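Side-chain contacts in uncharacterized protein (PDB 5AZ0), which probably catalyses the NAD(P)H-dependent reduction of aldehydes and ketones, as a silkworm member of the aldo-keto reductase family: residues R67-A72 with P79-V84; Y60-G65 with G92-E97; T24-S29 with I275-T280. All blocks are in the same frame, centred on the assembly; numbering follows the deposited sequence.

Interaction 1 (R67-A72 with P79-V84); sequences RHIDTA and PEIGQV. With ACT (acetate ion), chain H.
In Ile69 and Ile81 alike, CG1 stands opposite the carbonyl carbon (chi1 -59° and -61°), which turns each CG2 opposite its own backbone N; these two branch methyls are what meet, Ile69 CG2 lying 4.0 Å from Ile81 CG2. The contact lays strand 68-70 against helix 78-90, the first two members of a beta-alpha-beta unit that strand 100-105 completes, within the parallel TIM barrel of the aldo-keto reductases. The two side chains run antiparallel past one another and touch through these methyls. Ile69 also rests on Val85 one turn further along the helix, while Ile81 reaches Leu58 of helix 51-64. Isoleucine suits both positions, because its branch at CB gives a second apolar arm close to the backbone, where strand and helix come together.

Thr71 flanks the pair, its OG1 4.4 Å from Ile81 CG1. Thr71 is buried, and its hydroxyl is satisfied by Thr24 OG1, which also bonds the carbonyl of Asp70. On the barrel side of the strand, Asp70 forms a salt bridge with Lys104 and a hydrogen bond with Gln197, so polar groups lie inward and Ile69 outward. Helix 78-90 presents its face on a regular backbone, with Gln83 N bonded to Pro79 O at 3.1 Å.

Just before the strand, Arg67 grips an acetate, probably from the crystallisation liquor, at the edge of its guanidinium and in its plane. Arg67 NH1 turns instead to the carbonyl of Ile62. The acetate bonds are two: Arg67 NE to acetate O at 2.9 Å, nearly straight at 166°, and Arg67 NH2 to acetate OXT at 3.0 Å.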
loop_
_atom_site.group_PDB
_atom_site.type_symbol
_atom_site.label_atom_id
_atom_site.label_comp_id
_atom_site.label_asym_id
_atom_site.label_seq_id
_atom_site.Cartn_x
_atom_site.Cartn_y
_atom_site.Cartn_z
ATOM N N ARG A 67 4.344 -2.598 -13.641
ATOM C CA ARG A 67 4.830 -1.218 -13.680
ATOM C C ARG A 67 4.733 -0.427 -12.375
ATOM O O ARG A 67 5.469 0.568 -12.207
ATOM C CB ARG A 67 4.066 -0.519 -14.742
ATOM C CG ARG A 67 4.238 -1.129 -16.150
ATOM C CD ARG A 67 5.696 -1.052 -16.646
ATOM N NE ARG A 67 5.887 -1.714 -17.953
ATOM C CZ ARG A 67 6.407 -2.931 -18.116
ATOM N NH1 ARG A 67 6.832 -3.688 -17.097
ATOM N NH2 ARG A 67 6.545 -3.387 -19.349
ATOM N N HIS A 68 3.917 -0.929 -11.431
ATOM C CA HIS A 68 3.612 -0.261 -10.191
ATOM C C HIS A 68 4.438 -0.879 -9.088
ATOM O O HIS A 68 4.337 -2.070 -8.800
ATOM C CB HIS A 68 2.075 -0.334 -9.937
ATOM C CG HIS A 68 1.575 0.262 -8.654
ATOM N ND1 HIS A 68 0.212 0.394 -8.418
ATOM C CD2 HIS A 68 2.208 0.780 -7.555
ATOM C CE1 HIS A 68 0.035 0.891 -7.205
ATOM N NE2 HIS A 68 1.221 1.141 -6.664
ATOM N N ILE A 69 5.264 -0.038 -8.458
ATOM C CA ILE A 69 6.131 -0.414 -7.377
ATOM C C ILE A 69 5.834 0.440 -6.129
ATOM O O ILE A 69 5.937 1.641 -6.171
ATOM C CB ILE A 69 7.615 -0.169 -7.777
ATOM C CG1 ILE A 69 8.004 -0.960 -9.011
ATOM C CG2 ILE A 69 8.543 -0.574 -6.629
ATOM C CD1 ILE A 69 9.321 -0.447 -9.604
ATOM N N ASP A 70 5.543 -0.205 -5.008
ATOM C CA ASP A 70 5.143 0.480 -3.787
ATOM C C ASP A 70 6.252 0.367 -2.827
ATOM O O ASP A 70 6.662 -0.767 -2.481
ATOM C CB ASP A 70 3.874 -0.181 -3.191
ATOM C CG ASP A 70 3.360 0.548 -1.955
ATOM O OD1 ASP A 70 2.678 1.591 -2.151
ATOM O OD2 ASP A 70 3.658 0.059 -0.799
ATOM N N THR A 71 6.829 1.493 -2.433
ATOM C CA THR A 71 7.803 1.405 -1.408
ATOM C C THR A 71 7.633 2.534 -0.406
ATOM O O THR A 71 6.661 3.252 -0.464
ATOM C CB THR A 71 9.265 1.335 -1.993
ATOM O OG1 THR A 71 10.134 0.849 -0.962
ATOM C CG2 THR A 71 9.763 2.657 -2.475
ATOM N N ALA A 72 8.597 2.673 0.497
ATOM C CA ALA A 72 8.527 3.674 1.574
ATOM C C ALA A 72 9.917 3.931 2.189
ATOM O O ALA A 72 10.685 3.050 2.197
ATOM C CB ALA A 72 7.553 3.224 2.672
ATOM N N PRO A 79 17.209 2.347 -1.758
ATOM C CA PRO A 79 18.449 2.351 -2.629
ATOM C C PRO A 79 18.485 1.140 -3.536
ATOM O O PRO A 79 18.638 1.257 -4.745
ATOM C CB PRO A 79 19.596 2.402 -1.587
ATOM C CG PRO A 79 18.938 3.016 -0.374
ATOM C CD PRO A 79 17.585 2.378 -0.336
ATOM N N GLU A 80 18.163 -0.022 -2.997
ATOM C CA GLU A 80 18.191 -1.237 -3.817
ATOM C C GLU A 80 17.090 -1.259 -4.876
ATOM O O GLU A 80 17.288 -1.764 -5.997
ATOM C CB GLU A 80 18.071 -2.482 -2.944
ATOM C CG GLU A 80 19.226 -2.728 -1.968
ATOM C CD GLU A 80 19.053 -2.084 -0.568
ATOM O OE1 GLU A 80 18.471 -0.976 -0.376
ATOM O OE2 GLU A 80 19.541 -2.694 0.384
ATOM N N ILE A 81 15.890 -0.745 -4.539
ATOM C CA ILE A 81 14.812 -0.712 -5.538
ATOM C C ILE A 81 15.268 0.242 -6.652
ATOM O O ILE A 81 15.002 0.038 -7.818
ATOM C CB ILE A 81 13.440 -0.187 -4.937
ATOM C CG1 ILE A 81 12.929 -1.074 -3.802
ATOM C CG2 ILE A 81 12.416 0.040 -6.039
ATOM C CD1 ILE A 81 12.677 -2.517 -4.196
ATOM N N GLY A 82 15.864 1.355 -6.298
ATOM C CA GLY A 82 16.281 2.286 -7.365
ATOM C C GLY A 82 17.329 1.757 -8.331
ATOM O O GLY A 82 17.329 2.121 -9.509
ATOM N N GLN A 83 18.247 0.949 -7.802
ATOM C CA GLN A 83 19.246 0.217 -8.634
ATOM C C GLN A 83 18.521 -0.721 -9.614
ATOM O O GLN A 83 18.764 -0.686 -10.809
ATOM C CB GLN A 83 20.167 -0.558 -7.719
ATOM C CG GLN A 83 21.545 -0.948 -8.233
ATOM C CD GLN A 83 22.447 -1.248 -7.032
ATOM O OE1 GLN A 83 22.776 -0.345 -6.238
ATOM N NE2 GLN A 83 22.781 -2.528 -6.838
ATOM N N VAL A 84 17.543 -1.494 -9.125
ATOM C CA VAL A 84 16.794 -2.404 -9.997
ATOM C C VAL A 84 16.094 -1.621 -11.075
ATOM O O VAL A 84 16.179 -2.002 -12.247
ATOM C CB VAL A 84 15.801 -3.317 -9.238
ATOM C CG1 VAL A 84 14.940 -4.145 -10.169
ATOM C CG2 VAL A 84 16.530 -4.243 -8.257
HETATM C C ACT H . 5.206 -0.429 -21.242
HETATM O O ACT H . 4.675 -0.238 -20.092
HETATM O OXT ACT H . 6.114 -1.275 -21.460
HETATM C CH3 ACT H . 4.760 0.383 -22.424
#

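Interaction 2 (Y60-G65 with G92-E97); sequences YAIDIG and GVVRRE
Ile62 CG2 touches two valine methyls at once, Val93 CG1 and Val94 CG1, each 4.0 Å away. Ile62 and Val94 cross at about a right angle, whereas Ile62 and Val93 meet more slantwise. Val93 can take part because its CG1 is swung opposite the backbone N (chi1 -177°). Its other methyl lies against a carboxylate, with Val93 CG2 3.8 Å from Asp63 OD1. The CB of Asp63 points away from the loop, but the end of the side chain returns towards it, and OD1 forms a salt bridge with Lys88 of helix 78-90.

This contact joins the C-terminal turn of helix 51-64 to the loop between helix 78-90 and strand 100-105, where chains enter the barrel strands. Ile62, Val93 and Val94, branched at CB, each carry a methyl close to the backbone, which suits a short helix-to-loop approach.

Further out, both helices finish in Schellman motifs. Gly65, with positive phi, closes the first, where Tyr66 N reaches Ala61 O. Gly92 closes the second and sends the chain into Val93 and Val94. At such angles a side chain would press on the preceding carbonyl O. Lys88 also touches Ile62 and both valines.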
loop_
_atom_site.group_PDB
_atom_site.type_symbol
_atom_site.label_atom_id
_atom_site.label_comp_id
_atom_site.label_asym_id
_atom_site.label_seq_id
_atom_site.Cartn_x
_atom_site.Cartn_y
_atom_site.Cartn_z
ATOM N N TYR A 60 12.073 -9.712 -12.387
ATOM C CA TYR A 60 11.113 -10.600 -13.088
ATOM C C TYR A 60 9.741 -9.893 -13.280
ATOM O O TYR A 60 9.156 -9.843 -14.405
ATOM C CB TYR A 60 10.993 -11.950 -12.265
ATOM C CG TYR A 60 9.951 -12.899 -12.814
ATOM C CD1 TYR A 60 10.186 -13.664 -13.983
ATOM C CD2 TYR A 60 8.667 -12.992 -12.224
ATOM C CE1 TYR A 60 9.193 -14.513 -14.499
ATOM C CE2 TYR A 60 7.684 -13.826 -12.746
ATOM C CZ TYR A 60 7.929 -14.590 -13.869
ATOM O OH TYR A 60 6.906 -15.430 -14.316
ATOM N N ALA A 61 9.234 -9.287 -12.183
ATOM C CA ALA A 61 7.881 -8.582 -12.265
ATOM C C ALA A 61 7.881 -7.589 -13.343
ATOM O O ALA A 61 6.965 -7.555 -14.194
ATOM C CB ALA A 61 7.526 -7.926 -10.943
ATOM N N ILE A 62 8.952 -6.784 -13.395
ATOM C CA ILE A 62 9.025 -5.803 -14.494
ATOM C C ILE A 62 9.113 -6.463 -15.896
ATOM O O ILE A 62 8.492 -5.989 -16.861
ATOM C CB ILE A 62 10.191 -4.809 -14.223
ATOM C CG1 ILE A 62 9.880 -3.972 -12.960
ATOM C CG2 ILE A 62 10.401 -3.882 -15.392
ATOM C CD1 ILE A 62 11.052 -3.266 -12.299
ATOM N N ASP A 63 9.901 -7.545 -16.012
ATOM C CA ASP A 63 10.016 -8.297 -17.305
ATOM C C ASP A 63 8.682 -8.787 -17.706
ATOM O O ASP A 63 8.318 -8.600 -18.853
ATOM C CB ASP A 63 10.952 -9.530 -17.222
ATOM C CG ASP A 63 12.416 -9.158 -16.995
ATOM O OD1 ASP A 63 12.833 -8.097 -17.453
ATOM O OD2 ASP A 63 13.142 -9.879 -16.317
ATOM N N ILE A 64 7.894 -9.372 -16.781
ATOM C CA ILE A 64 6.545 -9.853 -17.271
ATOM C C ILE A 64 5.469 -8.806 -17.479
ATOM O O ILE A 64 4.445 -9.121 -18.115
ATOM C CB ILE A 64 5.943 -11.021 -16.452
ATOM C CG1 ILE A 64 5.562 -10.609 -15.019
ATOM C CG2 ILE A 64 6.952 -12.178 -16.400
ATOM C CD1 ILE A 64 4.888 -11.714 -14.207
ATOM N N GLY A 65 5.666 -7.581 -16.949
ATOM C CA GLY A 65 4.706 -6.472 -17.178
ATOM C C GLY A 65 4.179 -5.671 -15.958
ATOM O O GLY A 65 3.307 -4.873 -16.103
ATOM N N GLY A 92 16.539 -1.583 -21.418
ATOM C CA GLY A 92 15.488 -1.270 -22.410
ATOM C C GLY A 92 14.153 -1.982 -22.166
ATOM O O GLY A 92 13.235 -1.886 -22.993
ATOM N N VAL A 93 14.013 -2.628 -21.011
ATOM C CA VAL A 93 12.743 -3.256 -20.636
ATOM C C VAL A 93 11.650 -2.221 -20.402
ATOM O O VAL A 93 10.544 -2.381 -20.886
ATOM C CB VAL A 93 12.887 -4.128 -19.414
ATOM C CG1 VAL A 93 11.544 -4.814 -19.119
ATOM C CG2 VAL A 93 13.979 -5.177 -19.650
ATOM N N VAL A 94 11.975 -1.142 -19.693
ATOM C CA VAL A 94 11.049 0.018 -19.555
ATOM C C VAL A 94 11.763 1.342 -19.665
ATOM O O VAL A 94 12.986 1.400 -19.542
ATOM C CB VAL A 94 10.391 0.006 -18.152
ATOM C CG1 VAL A 94 9.394 -1.111 -18.077
ATOM C CG2 VAL A 94 11.410 -0.148 -17.033
ATOM N N ARG A 95 10.986 2.377 -19.881
ATOM C CA ARG A 95 11.361 3.775 -19.681
ATOM C C ARG A 95 10.778 4.218 -18.294
ATOM O O ARG A 95 9.755 3.654 -17.823
ATOM C CB ARG A 95 10.728 4.675 -20.763
ATOM C CG ARG A 95 11.386 4.659 -22.171
ATOM C CD ARG A 95 10.760 5.691 -23.133
ATOM N NE ARG A 95 9.400 5.237 -23.459
ATOM C CZ ARG A 95 8.239 5.820 -23.099
ATOM N NH1 ARG A 95 8.180 6.981 -22.416
ATOM N NH2 ARG A 95 7.094 5.230 -23.454
ATOM N N ARG A 96 11.416 5.216 -17.675
ATOM C CA ARG A 96 10.956 5.783 -16.391
ATOM C C ARG A 96 9.464 6.037 -16.446
ATOM O O ARG A 96 8.747 5.661 -15.537
ATOM C CB ARG A 96 11.708 7.098 -16.058
ATOM C CG ARG A 96 11.048 8.038 -15.006
ATOM C CD ARG A 96 11.087 7.357 -13.688
ATOM N NE ARG A 96 10.343 8.020 -12.591
ATOM C CZ ARG A 96 9.136 7.659 -12.162
ATOM N NH1 ARG A 96 8.399 6.768 -12.829
ATOM N NH2 ARG A 96 8.644 8.244 -11.119
ATOM N N GLU A 97 9.031 6.632 -17.546
ATOM C CA GLU A 97 7.683 7.065 -17.794
ATOM C C GLU A 97 6.683 5.896 -17.768
ATOM O O GLU A 97 5.474 6.148 -17.655
ATOM C CB GLU A 97 7.585 7.710 -19.203
ATOM C CG GLU A 97 8.236 9.102 -19.399
ATOM C CD GLU A 97 9.799 9.180 -19.367
ATOM O OE1 GLU A 97 10.527 8.200 -19.699
ATOM O OE2 GLU A 97 10.321 10.259 -18.982
#

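Interaction 3 (T24-S29 with I275-T280); sequences TWLGVS and IPKTVT. With ACT (acetate ion), chain K; ACT (acetate ion), chain F.
The Trp25 indole carries the backbone N of Gly27 over the centre of one face, 3.4 Å above the plane; the ring also stacks with Tyr75 and meets Phe74 at a slant. Here the loop after the first barrel strand, 22-23, meets the loop after the last, 273-274, where the TIM barrel closes. In aldo-keto reductases these loops typically line the NADP(H) site, and two acetates probably mark parts of it. One is held by two backbone amides: Thr24 N bonds acetate OXT at 3.1 Å. Trp25 N bonds acetate O of the same ion at 3.2 Å.

Between the two loops, Leu26 CD2 meets Val279 CG1 at 4.1 Å, the side chains crossing near a right angle. A water donates to Leu26 O and weakly accepts from Lys277 NZ.

Thr278 OG1, opposite its backbone N (chi1 -177°), forms an ST turn by accepting from Thr280 N at 3.2 Å, and bonds the second acetate's O weakly. With a valine here, Thr280 N would probably lose its acceptor and the acetate one of its anchors. The OXT of this second acetate also takes Val279 N. Thr280 OG1 completes the grip, bonding acetate OXT at 2.8 Å.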
loop_
_atom_site.group_PDB
_atom_site.type_symbol
_atom_site.label_atom_id
_atom_site.label_comp_id
_atom_site.label_asym_id
_atom_site.label_seq_id
_atom_site.Cartn_x
_atom_site.Cartn_y
_atom_site.Cartn_z
ATOM N N THR A 24 7.046 -4.003 -1.351
ATOM C CA THR A 24 8.464 -4.041 -1.026
ATOM C C THR A 24 8.760 -4.024 0.468
ATOM O O THR A 24 9.930 -3.885 0.862
ATOM C CB THR A 24 9.221 -2.904 -1.710
ATOM O OG1 THR A 24 8.854 -1.628 -1.184
ATOM C CG2 THR A 24 9.036 -2.932 -3.207
ATOM N N TRP A 25 7.726 -4.156 1.302
ATOM C CA TRP A 25 7.944 -4.221 2.745
ATOM C C TRP A 25 8.138 -5.655 3.246
ATOM O O TRP A 25 7.240 -6.510 3.121
ATOM C CB TRP A 25 6.727 -3.686 3.438
ATOM C CG TRP A 25 6.698 -3.837 4.902
ATOM C CD1 TRP A 25 5.591 -4.236 5.654
ATOM C CD2 TRP A 25 7.719 -3.497 5.837
ATOM N NE1 TRP A 25 5.887 -4.161 6.984
ATOM C CE2 TRP A 25 7.182 -3.730 7.141
ATOM C CE3 TRP A 25 9.031 -3.033 5.719
ATOM C CZ2 TRP A 25 7.922 -3.507 8.326
ATOM C CZ3 TRP A 25 9.783 -2.858 6.884
ATOM C CH2 TRP A 25 9.211 -3.068 8.188
ATOM N N LEU A 26 9.272 -5.897 3.849
ATOM C CA LEU A 26 9.663 -7.258 4.240
ATOM C C LEU A 26 9.176 -7.680 5.625
ATOM O O LEU A 26 9.133 -8.866 5.913
ATOM C CB LEU A 26 11.186 -7.445 4.095
ATOM C CG LEU A 26 11.609 -7.531 2.628
ATOM C CD1 LEU A 26 13.106 -7.707 2.535
ATOM C CD2 LEU A 26 10.925 -8.622 1.830
ATOM N N GLY A 27 8.771 -6.740 6.452
ATOM C CA GLY A 27 8.212 -7.055 7.754
ATOM C C GLY A 27 9.223 -6.914 8.887
ATOM O O GLY A 27 10.459 -6.815 8.672
ATOM N N VAL A 28 8.658 -6.867 10.096
ATOM C CA VAL A 28 9.397 -6.736 11.347
ATOM C C VAL A 28 9.062 -8.056 12.083
ATOM O O VAL A 28 8.030 -8.155 12.727
ATOM C CB VAL A 28 9.052 -5.392 12.104
ATOM C CG1 VAL A 28 7.552 -5.064 12.109
ATOM C CG2 VAL A 28 9.600 -5.363 13.526
ATOM N N SER A 29 9.915 -9.079 11.917
ATOM C CA SER A 29 9.702 -10.437 12.482
ATOM C C SER A 29 10.809 -10.857 13.464
ATOM O O SER A 29 10.744 -10.540 14.660
ATOM C CB SER A 29 9.546 -11.470 11.348
ATOM O OG SER A 29 9.967 -10.948 10.092
ATOM N N ILE A 275 -1.726 -4.372 -3.440
ATOM C CA ILE A 275 -0.288 -4.417 -3.265
ATOM C C ILE A 275 0.089 -5.682 -2.484
ATOM O O ILE A 275 0.523 -5.639 -1.324
ATOM C CB ILE A 275 0.294 -3.246 -2.426
ATOM C CG1 ILE A 275 -0.210 -1.879 -2.856
ATOM C CG2 ILE A 275 1.836 -3.267 -2.489
ATOM C CD1 ILE A 275 -0.016 -1.520 -4.281
ATOM N N PRO A 276 -0.042 -6.834 -3.128
ATOM C CA PRO A 276 0.544 -8.019 -2.511
ATOM C C PRO A 276 2.075 -7.945 -2.394
ATOM O O PRO A 276 2.711 -7.287 -3.207
ATOM C CB PRO A 276 0.188 -9.119 -3.465
ATOM C CG PRO A 276 0.113 -8.428 -4.785
ATOM C CD PRO A 276 -0.505 -7.081 -4.501
ATOM N N LYS A 277 2.608 -8.575 -1.350
ATOM C CA LYS A 277 4.023 -8.716 -1.183
ATOM C C LYS A 277 4.408 -10.186 -1.323
ATOM O O LYS A 277 3.881 -11.039 -0.603
ATOM C CB LYS A 277 4.502 -8.187 0.153
ATOM C CG LYS A 277 6.047 -8.182 0.160
ATOM C CD LYS A 277 6.629 -8.707 1.438
ATOM C CE LYS A 277 6.567 -10.178 1.536
ATOM N NZ LYS A 277 6.415 -10.489 2.976
ATOM N N THR A 278 5.335 -10.471 -2.237
ATOM C CA THR A 278 5.939 -11.814 -2.356
ATOM C C THR A 278 7.355 -11.667 -2.885
ATOM O O THR A 278 7.656 -10.701 -3.540
ATOM C CB THR A 278 5.109 -12.705 -3.296
ATOM O OG1 THR A 278 5.672 -14.022 -3.352
ATOM C CG2 THR A 278 5.011 -12.117 -4.714
ATOM N N VAL A 279 8.225 -12.639 -2.601
ATOM C CA VAL A 279 9.579 -12.687 -3.155
ATOM C C VAL A 279 9.734 -13.933 -4.026
ATOM O O VAL A 279 10.857 -14.312 -4.349
ATOM C CB VAL A 279 10.675 -12.612 -2.049
ATOM C CG1 VAL A 279 10.505 -11.386 -1.183
ATOM C CG2 VAL A 279 10.671 -13.841 -1.141
ATOM N N THR A 280 8.618 -14.503 -4.476
ATOM C CA THR A 280 8.591 -15.741 -5.271
ATOM C C THR A 280 7.992 -15.506 -6.591
ATOM O O THR A 280 6.831 -15.123 -6.685
ATOM C CB THR A 280 7.707 -16.792 -4.584
ATOM O OG1 THR A 280 8.233 -17.080 -3.273
ATOM C CG2 THR A 280 7.634 -18.067 -5.396
HETATM C C ACT K . 6.568 -15.021 -0.501
HETATM O O ACT K . 5.401 -15.396 -0.783
HETATM O OXT ACT K . 7.488 -15.410 -1.204
HETATM C CH3 ACT K . 6.912 -14.072 0.619
HETATM C C ACT F . 4.147 -2.981 0.569
HETATM O O ACT F . 4.556 -4.100 0.938
HETATM O OXT ACT F . 4.738 -2.265 -0.263
HETATM C CH3 ACT F . 2.864 -2.478 1.146
HETATM O O HOH W 1 9.451 -11.001 4.221
#

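How the interactions relate
From the N terminus, the chain passes 24-29 first, and interaction 3 closes on it only at 275-280, so its loop spans most of the barrel and both other contacts fall within that span. Segment 60-65 comes next; interaction 2 closes a 26-residue loop at 92-97, and interaction 1, joining 67-72 to 79-84 across six residues, sits within this smaller loop. The three therefore nest and none cross. Ile69 packs on Ile62, tying strand 68-70 to helix 51-64, and Arg67 packs on Val94 of the loop before strand 100-105. Ile275 packs on His68 and Asp70, linking interactions 1 and 3; interactions 2 and 3 remain separate, their centres about 20 Å apart.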